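Local coordinates for IPT/TIG domain-containing protein BACOVA_02650 (PDB 5E7H), which binds polysaccharide at the cell surface and probably captures xyloglucan there before the glycan is transported into the periplasm for degradation, at residues V19-Q24 / D52-V57; N35-I40 / P62-H67. All blocks are in the same frame, centred on the assembly; numbering follows the deposited sequence.

Interaction 1 (V19-Q24 / D52-V57); sequences VTITGQ and DEISFV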
ATOM      1  N   VAL A  19      12.422  -3.342  -3.217  1.00 16.75           N
ATOM      2  CA  VAL A  19      12.148  -1.926  -3.442  1.00 17.41           C
ATOM      3  C   VAL A  19      12.785  -1.549  -4.764  1.00 18.39           C
ATOM      4  O   VAL A  19      13.935  -1.885  -5.000  1.00 20.00           O
ATOM      5  CB  VAL A  19      12.745  -1.048  -2.324  1.00 18.08           C
ATOM      6  CG1 VAL A  19      12.325   0.421  -2.496  1.00 19.85           C
ATOM      7  CG2 VAL A  19      12.312  -1.559  -0.972  1.00 19.31           C
ATOM      8  N   THR A  20      12.028  -0.861  -5.615  1.00 16.73           N
ATOM      9  CA  THR A  20      12.529  -0.436  -6.917  1.00 17.52           C
ATOM     10  C   THR A  20      12.398   1.071  -7.020  1.00 18.41           C
ATOM     11  O   THR A  20      11.371   1.627  -6.651  1.00 20.12           O
ATOM     12  CB  THR A  20      11.763  -1.113  -8.068  1.00 22.59           C
ATOM     13  OG1 THR A  20      11.834  -2.534  -7.919  1.00 24.96           O
ATOM     14  CG2 THR A  20      12.371  -0.747  -9.398  1.00 21.48           C
ATOM     15  N   ILE A  21      13.454   1.715  -7.492  1.00 19.79           N
ATOM     16  CA  ILE A  21      13.490   3.162  -7.668  1.00 20.23           C
ATOM     17  C   ILE A  21      13.815   3.452  -9.118  1.00 21.91           C
ATOM     18  O   ILE A  21      14.809   2.990  -9.623  1.00 23.79           O
ATOM     19  CB  ILE A  21      14.539   3.826  -6.775  1.00 21.63           C
ATOM     20  CG1 ILE A  21      14.264   3.494  -5.308  1.00 22.99           C
ATOM     21  CG2 ILE A  21      14.553   5.341  -7.007  1.00 25.80           C
ATOM     22  CD1 ILE A  21      15.364   3.955  -4.374  1.00 27.48           C
ATOM     23  N   THR A  22      12.961   4.223  -9.783  1.00 22.16           N
ATOM     24  CA  THR A  22      13.251   4.639 -11.158  1.00 23.86           C
ATOM     25  C   THR A  22      13.731   6.083 -11.178  1.00 24.27           C
ATOM     26  O   THR A  22      13.393   6.884 -10.304  1.00 25.94           O
ATOM     27  CB  THR A  22      12.023   4.509 -12.061  1.00 35.21           C
ATOM     28  OG1 THR A  22      11.012   5.399 -11.602  1.00 34.99           O
ATOM     29  CG2 THR A  22      11.473   3.101 -12.026  1.00 45.06           C
ATOM     30  N   GLY A  23      14.511   6.419 -12.190  1.00 27.59           N
ATOM     31  CA  GLY A  23      15.060   7.751 -12.280  1.00 30.96           C
ATOM     32  C   GLY A  23      16.066   7.829 -13.391  1.00 31.04           C
ATOM     33  O   GLY A  23      15.936   7.149 -14.402  1.00 32.83           O
ATOM     34  N   GLN A  24      17.086   8.648 -13.183  1.00 29.39           N
ATOM     35  CA  GLN A  24      18.095   8.866 -14.204  1.00 29.53           C
ATOM     36  C   GLN A  24      19.459   9.057 -13.570  1.00 31.48           C
ATOM     37  O   GLN A  24      19.564   9.572 -12.459  1.00 31.94           O
ATOM     38  CB  GLN A  24      17.732  10.087 -15.056  1.00 40.74           C
ATOM     39  CG  GLN A  24      16.506   9.888 -15.933  1.00 44.73           C
ATOM     40  CD  GLN A  24      16.065  11.162 -16.622  1.00 71.17           C
ATOM     41  OE1 GLN A  24      16.169  12.254 -16.061  1.00 75.99           O
ATOM     42  NE2 GLN A  24      15.569  11.029 -17.846  1.00 77.99           N
ATOM     43  N   ASP A  52      18.876   3.837 -15.088  1.00 35.84           N
ATOM     44  CA  ASP A  52      17.589   4.486 -14.847  1.00 32.16           C
ATOM     45  C   ASP A  52      16.744   3.752 -13.809  1.00 29.92           C
ATOM     46  O   ASP A  52      15.598   4.106 -13.582  1.00 30.88           O
ATOM     47  CB  ASP A  52      16.792   4.613 -16.151  1.00 40.39           C
ATOM     48  CG  ASP A  52      16.511   3.272 -16.812  1.00 51.62           C
ATOM     49  OD1 ASP A  52      16.828   2.218 -16.224  1.00 52.30           O
ATOM     50  OD2 ASP A  52      15.959   3.279 -17.932  1.00 61.41           O
ATOM     51  N   GLU A  53      17.317   2.733 -13.182  1.00 28.44           N
ATOM     52  CA  GLU A  53      16.598   1.984 -12.166  1.00 29.88           C
ATOM     53  C   GLU A  53      17.558   1.315 -11.193  1.00 27.50           C
ATOM     54  O   GLU A  53      18.605   0.807 -11.589  1.00 30.80           O
ATOM     55  CB  GLU A  53      15.695   0.932 -12.817  1.00 31.63           C
ATOM     56  CG  GLU A  53      14.898   0.094 -11.822  1.00 35.07           C
ATOM     57  CD  GLU A  53      14.074  -0.989 -12.491  1.00 45.16           C
ATOM     58  OE1 GLU A  53      14.354  -2.181 -12.250  1.00 54.42           O
ATOM     59  OE2 GLU A  53      13.141  -0.650 -13.245  1.00 48.04           O
ATOM     60  N   ILE A  54      17.208   1.338  -9.911  1.00 25.97           N
ATOM     61  CA  ILE A  54      17.909   0.510  -8.950  1.00 28.30           C
ATOM     62  C   ILE A  54      16.888  -0.260  -8.122  1.00 23.69           C
ATOM     63  O   ILE A  54      15.728   0.157  -7.947  1.00 24.31           O
ATOM     64  CB  ILE A  54      18.833   1.317  -8.023  1.00 28.96           C
ATOM     65  CG1 ILE A  54      18.042   2.299  -7.172  1.00 26.69           C
ATOM     66  CG2 ILE A  54      19.894   2.067  -8.850  1.00 29.54           C
ATOM     67  CD1 ILE A  54      18.886   3.012  -6.118  1.00 32.93           C
ATOM     68  N   SER A  55      17.321  -1.414  -7.631  1.00 23.60           N
ATOM     69  CA  SER A  55      16.485  -2.197  -6.741  1.00 19.28           C
ATOM     70  C   SER A  55      17.303  -2.908  -5.685  1.00 20.67           C
ATOM     71  O   SER A  55      18.493  -3.135  -5.852  1.00 22.73           O
ATOM     72  CB  SER A  55      15.654  -3.217  -7.519  1.00 25.85           C
ATOM     73  OG  SER A  55      16.498  -4.146  -8.187  1.00 30.34           O
ATOM     74  N   PHE A  56      16.629  -3.251  -4.593  1.00 21.01           N
ATOM     75  CA  PHE A  56      17.260  -3.921  -3.465  1.00 21.67           C
ATOM     76  C   PHE A  56      16.167  -4.451  -2.572  1.00 18.42           C
ATOM     77  O   PHE A  56      15.038  -3.951  -2.594  1.00 18.46           O
ATOM     78  CB  PHE A  56      18.151  -2.967  -2.676  1.00 21.10           C
ATOM     79  CG  PHE A  56      17.429  -1.739  -2.213  1.00 21.24           C
ATOM     80  CD1 PHE A  56      16.743  -1.727  -1.013  1.00 21.49           C
ATOM     81  CD2 PHE A  56      17.444  -0.590  -2.996  1.00 27.19           C
ATOM     82  CE1 PHE A  56      16.061  -0.586  -0.605  1.00 24.92           C
ATOM     83  CE2 PHE A  56      16.764   0.546  -2.590  1.00 24.56           C
ATOM     84  CZ  PHE A  56      16.084   0.545  -1.402  1.00 24.30           C
ATOM     85  N   VAL A  57      16.514  -5.446  -1.768  1.00 18.28           N
ATOM     86  CA  VAL A  57      15.613  -5.969  -0.769  1.00 15.72           C
ATOM     87  C   VAL A  57      15.689  -5.119   0.502  1.00 17.19           C
ATOM     88  O   VAL A  57      16.803  -4.812   0.949  1.00 20.08           O
ATOM     89  CB  VAL A  57      15.981  -7.416  -0.464  1.00 19.05           C
ATOM     90  CG1 VAL A  57      15.122  -7.959   0.655  1.00 19.75           C
ATOM     91  CG2 VAL A  57      15.824  -8.277  -1.721  1.00 23.44           C
TER
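Val19 packs flat against Phe56, both side chains rising from the same face of the sheet, with the valine over one face of the aromatic ring. The CH-pi geometry is clear: Val19 CB stands 4.1 Å from the centroid of the Phe56 ring, 25° off the normal and displaced toward the rim. The ring reaches this place because Phe56 CG sits between its own backbone N and carbonyl carbon (chi1 55°), which leans the phenyl toward strand 19-24, against Val19 and Ile21. Its edge meets the second of these, Ile21 CD1 coming within 4.1 Å of Phe56 CE2 near the ring plane. Ile21 also runs alongside Ile54, CB to CG1 at 3.8 Å, so four apolar side chains form one continuous face. Val5 of strand 4-8 and Val32 and Ile34 of the second sheet extend this packing, as expected for the interior of an Ig-like IPT/TIG beta sandwich.

The other face is more polar. Thr20 CG2, anti to the backbone N, rests on the carboxylate carbon of Glu53, with CG2 to CD at 3.5 Å, while Thr22 OG1 turns to Thr6 OG1 of strand 4-8. Phe198, from the xyloglucan-binding domain, touches both threonines.

Beneath the side chains the strands run antiparallel, at 167°. Val19-Phe56 and Ile21-Ile54 are hydrogen-bonded pairs; the Val19 N to Phe56 O bond, at 2.8 Å, is nearly linear. At the end of the pairing Gly23 N bonds Asp52 O at 2.9 Å, but from well above the carbonyl plane, a less regular approach. The chemistry thus divides by face: backbone bonds fix the register, apolar contacts close the sandwich core, and on the threonine face Thr22 pairs its hydroxyl with strand 4-8 while Thr20 and Thr22 pack against Phe198 of the neighbouring domain.

Interaction 2 (N35-I40 / P62-H67); sequences NGEFDI and PTQSGH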
ATOM      1  N   ASN A  35      16.093   6.590   5.330  1.00 19.76           N
ATOM      2  CA  ASN A  35      15.526   7.400   6.412  1.00 20.02           C
ATOM      3  C   ASN A  35      16.538   7.823   7.462  1.00 21.07           C
ATOM      4  O   ASN A  35      16.165   8.077   8.604  1.00 21.82           O
ATOM      5  CB  ASN A  35      14.352   6.649   7.074  1.00 18.32           C
ATOM      6  CG  ASN A  35      13.151   6.528   6.154  1.00 17.41           C
ATOM      7  OD1 ASN A  35      13.259   6.777   4.948  1.00 18.12           O
ATOM      8  ND2 ASN A  35      11.993   6.177   6.717  1.00 17.72           N
ATOM      9  N   GLY A  36      17.797   7.947   7.043  1.00 21.08           N
ATOM     10  CA  GLY A  36      18.917   8.276   7.922  1.00 24.30           C
ATOM     11  C   GLY A  36      19.092   7.293   9.089  1.00 30.20           C
ATOM     12  O   GLY A  36      19.642   7.644  10.139  1.00 30.44           O
ATOM     13  N   GLU A  37      18.674   6.048   8.882  1.00 22.92           N
ATOM     14  CA  GLU A  37      18.807   5.013   9.909  1.00 24.00           C
ATOM     15  C   GLU A  37      19.783   3.912   9.533  1.00 24.52           C
ATOM     16  O   GLU A  37      20.523   3.434  10.385  1.00 27.30           O
ATOM     17  CB  GLU A  37      17.447   4.395  10.201  1.00 23.40           C
ATOM     18  CG  GLU A  37      16.520   5.396  10.848  1.00 24.36           C
ATOM     19  CD  GLU A  37      15.197   4.814  11.284  1.00 31.66           C
ATOM     20  OE1 GLU A  37      15.099   3.578  11.479  1.00 27.17           O
ATOM     21  OE2 GLU A  37      14.247   5.612  11.428  1.00 35.27           O
ATOM     22  N   PHE A  38      19.770   3.502   8.272  1.00 21.13           N
ATOM     23  CA  PHE A  38      20.704   2.471   7.808  1.00 22.45           C
ATOM     24  C   PHE A  38      20.935   2.574   6.308  1.00 24.48           C
ATOM     25  O   PHE A  38      20.108   3.130   5.593  1.00 23.48           O
ATOM     26  CB  PHE A  38      20.180   1.072   8.172  1.00 23.23           C
ATOM     27  CG  PHE A  38      18.815   0.751   7.607  1.00 21.17           C
ATOM     28  CD1 PHE A  38      17.639   1.044   8.317  1.00 19.13           C
ATOM     29  CD2 PHE A  38      18.680   0.153   6.359  1.00 21.24           C
ATOM     30  CE1 PHE A  38      16.401   0.756   7.798  1.00 20.98           C
ATOM     31  CE2 PHE A  38      17.441  -0.133   5.841  1.00 21.32           C
ATOM     32  CZ  PHE A  38      16.289   0.164   6.554  1.00 20.71           C
ATOM     33  N   ASP A  39      22.051   2.003   5.846  1.00 26.72           N
ATOM     34  CA  ASP A  39      22.416   1.982   4.428  1.00 25.48           C
ATOM     35  C   ASP A  39      22.149   0.604   3.842  1.00 31.07           C
ATOM     36  O   ASP A  39      22.223  -0.406   4.547  1.00 34.16           O
ATOM     37  CB  ASP A  39      23.899   2.338   4.216  1.00 26.68           C
ATOM     38  CG  ASP A  39      24.238   3.749   4.626  1.00 30.07           C
ATOM     39  OD1 ASP A  39      23.363   4.627   4.561  1.00 32.74           O
ATOM     40  OD2 ASP A  39      25.409   3.988   4.991  1.00 36.86           O
ATOM     41  N   ILE A  40      21.858   0.566   2.549  1.00 24.32           N
ATOM     42  CA  ILE A  40      21.810  -0.684   1.806  1.00 26.84           C
ATOM     43  C   ILE A  40      23.231  -0.996   1.340  1.00 27.42           C
ATOM     44  O   ILE A  40      23.850  -0.156   0.699  1.00 33.11           O
ATOM     45  CB  ILE A  40      20.870  -0.591   0.583  1.00 24.51           C
ATOM     46  CG1 ILE A  40      19.476  -0.083   0.988  1.00 21.48           C
ATOM     47  CG2 ILE A  40      20.794  -1.939  -0.151  1.00 26.10           C
ATOM     48  CD1 ILE A  40      18.707  -0.969   1.926  1.00 23.07           C
ATOM     49  N   PRO A  62      12.498   0.792   8.830  1.00 17.39           N
ATOM     50  CA  PRO A  62      12.761   2.054   9.535  1.00 20.22           C
ATOM     51  C   PRO A  62      11.848   2.221  10.749  1.00 17.19           C
ATOM     52  O   PRO A  62      10.691   1.822  10.681  1.00 19.48           O
ATOM     53  CB  PRO A  62      12.436   3.124   8.477  1.00 23.25           C
ATOM     54  CG  PRO A  62      12.339   2.409   7.182  1.00 22.54           C
ATOM     55  CD  PRO A  62      11.981   0.998   7.465  1.00 17.49           C
ATOM     56  N   THR A  63      12.362   2.830  11.818  1.00 21.08           N
ATOM     57  CA  THR A  63      11.579   3.076  13.019  1.00 22.83           C
ATOM     58  C   THR A  63      10.875   4.431  12.949  1.00 19.96           C
ATOM     59  O   THR A  63       9.975   4.689  13.744  1.00 21.72           O
ATOM     60  CB  THR A  63      12.458   3.036  14.293  1.00 22.48           C
ATOM     61  OG1 THR A  63      13.348   4.151  14.310  1.00 27.39           O
ATOM     62  CG2 THR A  63      13.289   1.745  14.347  1.00 29.21           C
ATOM     63  N   GLN A  64      11.274   5.277  11.995  1.00 17.53           N
ATOM     64  CA  GLN A  64      10.696   6.615  11.821  1.00 17.39           C
ATOM     65  C   GLN A  64      10.519   6.887  10.345  1.00 20.39           C
ATOM     66  O   GLN A  64      11.171   6.258   9.508  1.00 18.29           O
ATOM     67  CB  GLN A  64      11.583   7.702  12.424  1.00 19.86           C
ATOM     68  CG  GLN A  64      11.867   7.542  13.901  1.00 22.88           C
ATOM     69  CD  GLN A  64      12.811   8.602  14.420  1.00 25.24           C
ATOM     70  OE1 GLN A  64      13.469   9.304  13.645  1.00 27.94           O
ATOM     71  NE2 GLN A  64      12.886   8.724  15.736  1.00 31.22           N
ATOM     72  N   SER A  65       9.645   7.831  10.022  1.00 16.53           N
ATOM     73  CA  SER A  65       9.499   8.311   8.662  1.00 15.42           C
ATOM     74  C   SER A  65      10.772   9.057   8.228  1.00 15.27           C
ATOM     75  O   SER A  65      11.613   9.415   9.041  1.00 18.34           O
ATOM     76  CB  SER A  65       8.288   9.222   8.550  1.00 18.06           C
ATOM     77  OG  SER A  65       8.419  10.325   9.434  1.00 18.03           O
ATOM     78  N   GLY A  66      10.912   9.260   6.923  1.00 15.40           N
ATOM     79  CA  GLY A  66      12.098   9.892   6.373  1.00 16.44           C
ATOM     80  C   GLY A  66      12.084   9.820   4.864  1.00 15.71           C
ATOM     81  O   GLY A  66      11.024   9.714   4.256  1.00 16.61           O
ATOM     82  N   HIS A  67      13.271   9.903   4.261  1.00 18.74           N
ATOM     83  CA  HIS A  67      13.407   9.800   2.819  1.00 18.11           C
ATOM     84  C   HIS A  67      14.546   8.868   2.459  1.00 19.41           C
ATOM     85  O   HIS A  67      15.448   8.646   3.263  1.00 21.13           O
ATOM     86  CB  HIS A  67      13.650  11.171   2.203  1.00 20.33           C
ATOM     87  CG  HIS A  67      12.570  12.153   2.511  1.00 20.20           C
ATOM     88  ND1 HIS A  67      11.440  12.274   1.731  1.00 24.47           N
ATOM     89  CD2 HIS A  67      12.418  13.028   3.534  1.00 21.80           C
ATOM     90  CE1 HIS A  67      10.648  13.194   2.252  1.00 25.83           C
ATOM     91  NE2 HIS A  67      11.216  13.665   3.347  1.00 20.89           N
TER
HETATM   92  O   HOH W   1      15.111   8.391  11.608  1.00 28.19           O
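A turn leading into a classic beta bulge, in which Glu37 and Phe38 both face Ile34, brings Asn35 and Glu37 against the loop 62-67. Glu37 holds that loop through its carboxylate: OE1 accepts Thr63 N at 2.9 Å on the syn lone pair, with an N-H...O angle of 171°, whereas OE2 receives a weak, bent bond from Gln64 N at 3.0 Å. Its chain is extended beyond CG (chi2 -175°), carrying the carboxylate out to these two consecutive amides. A water bridges Glu37 OE2 and Gln64 OE1, linking the two side chains at the surface.

In the IPT/TIG sandwich this contact lies at one end of the second sheet, where the link between strands 31-34 and 38-40 meets the approach to strand 68-72. Asn35 lies against Gly66, its CG 3.5 Å from Gly66 CA; a CB on that glycine would clash with Asn35 CB. The asparagine ND2 donates in its own amide plane to a lone pair of Gln64 O at 2.9 Å, and also bonds Phe83 O. With an alanine here, the carbonyls of Gln64 and Phe83 would probably lose their shared donor and a gap would open over Gly66. Asn35 N adds a bond to His67 O at 3.0 Å, from above the carbonyl plane. At the Pro62 end of the loop, the edge of the Phe38 ring meets the proline, Phe38 CE1 to Pro62 N at 4.0 Å.

Overall arrangement
From the N terminus the chain first runs through 19-24, then 35-40, then returns as 52-57 and finally 62-67, so the segments alternate and the two contacts cross rather than nest. Interaction 1 closes a loop of 27 residues that contains strands 31-34, 38-40 and 46-47; interaction 2 closes one of 21 residues that contains strands 46-47 and 53-57. The first joins the inner strands of one sheet, while the second ties the edge-strand connection of the facing sheet to the loop before strand 68-72. Their centres lie about 17 Å apart, yet they touch through the sandwich interior, where Phe56 CD1 packs 3.6 Å from Ile40 CD1.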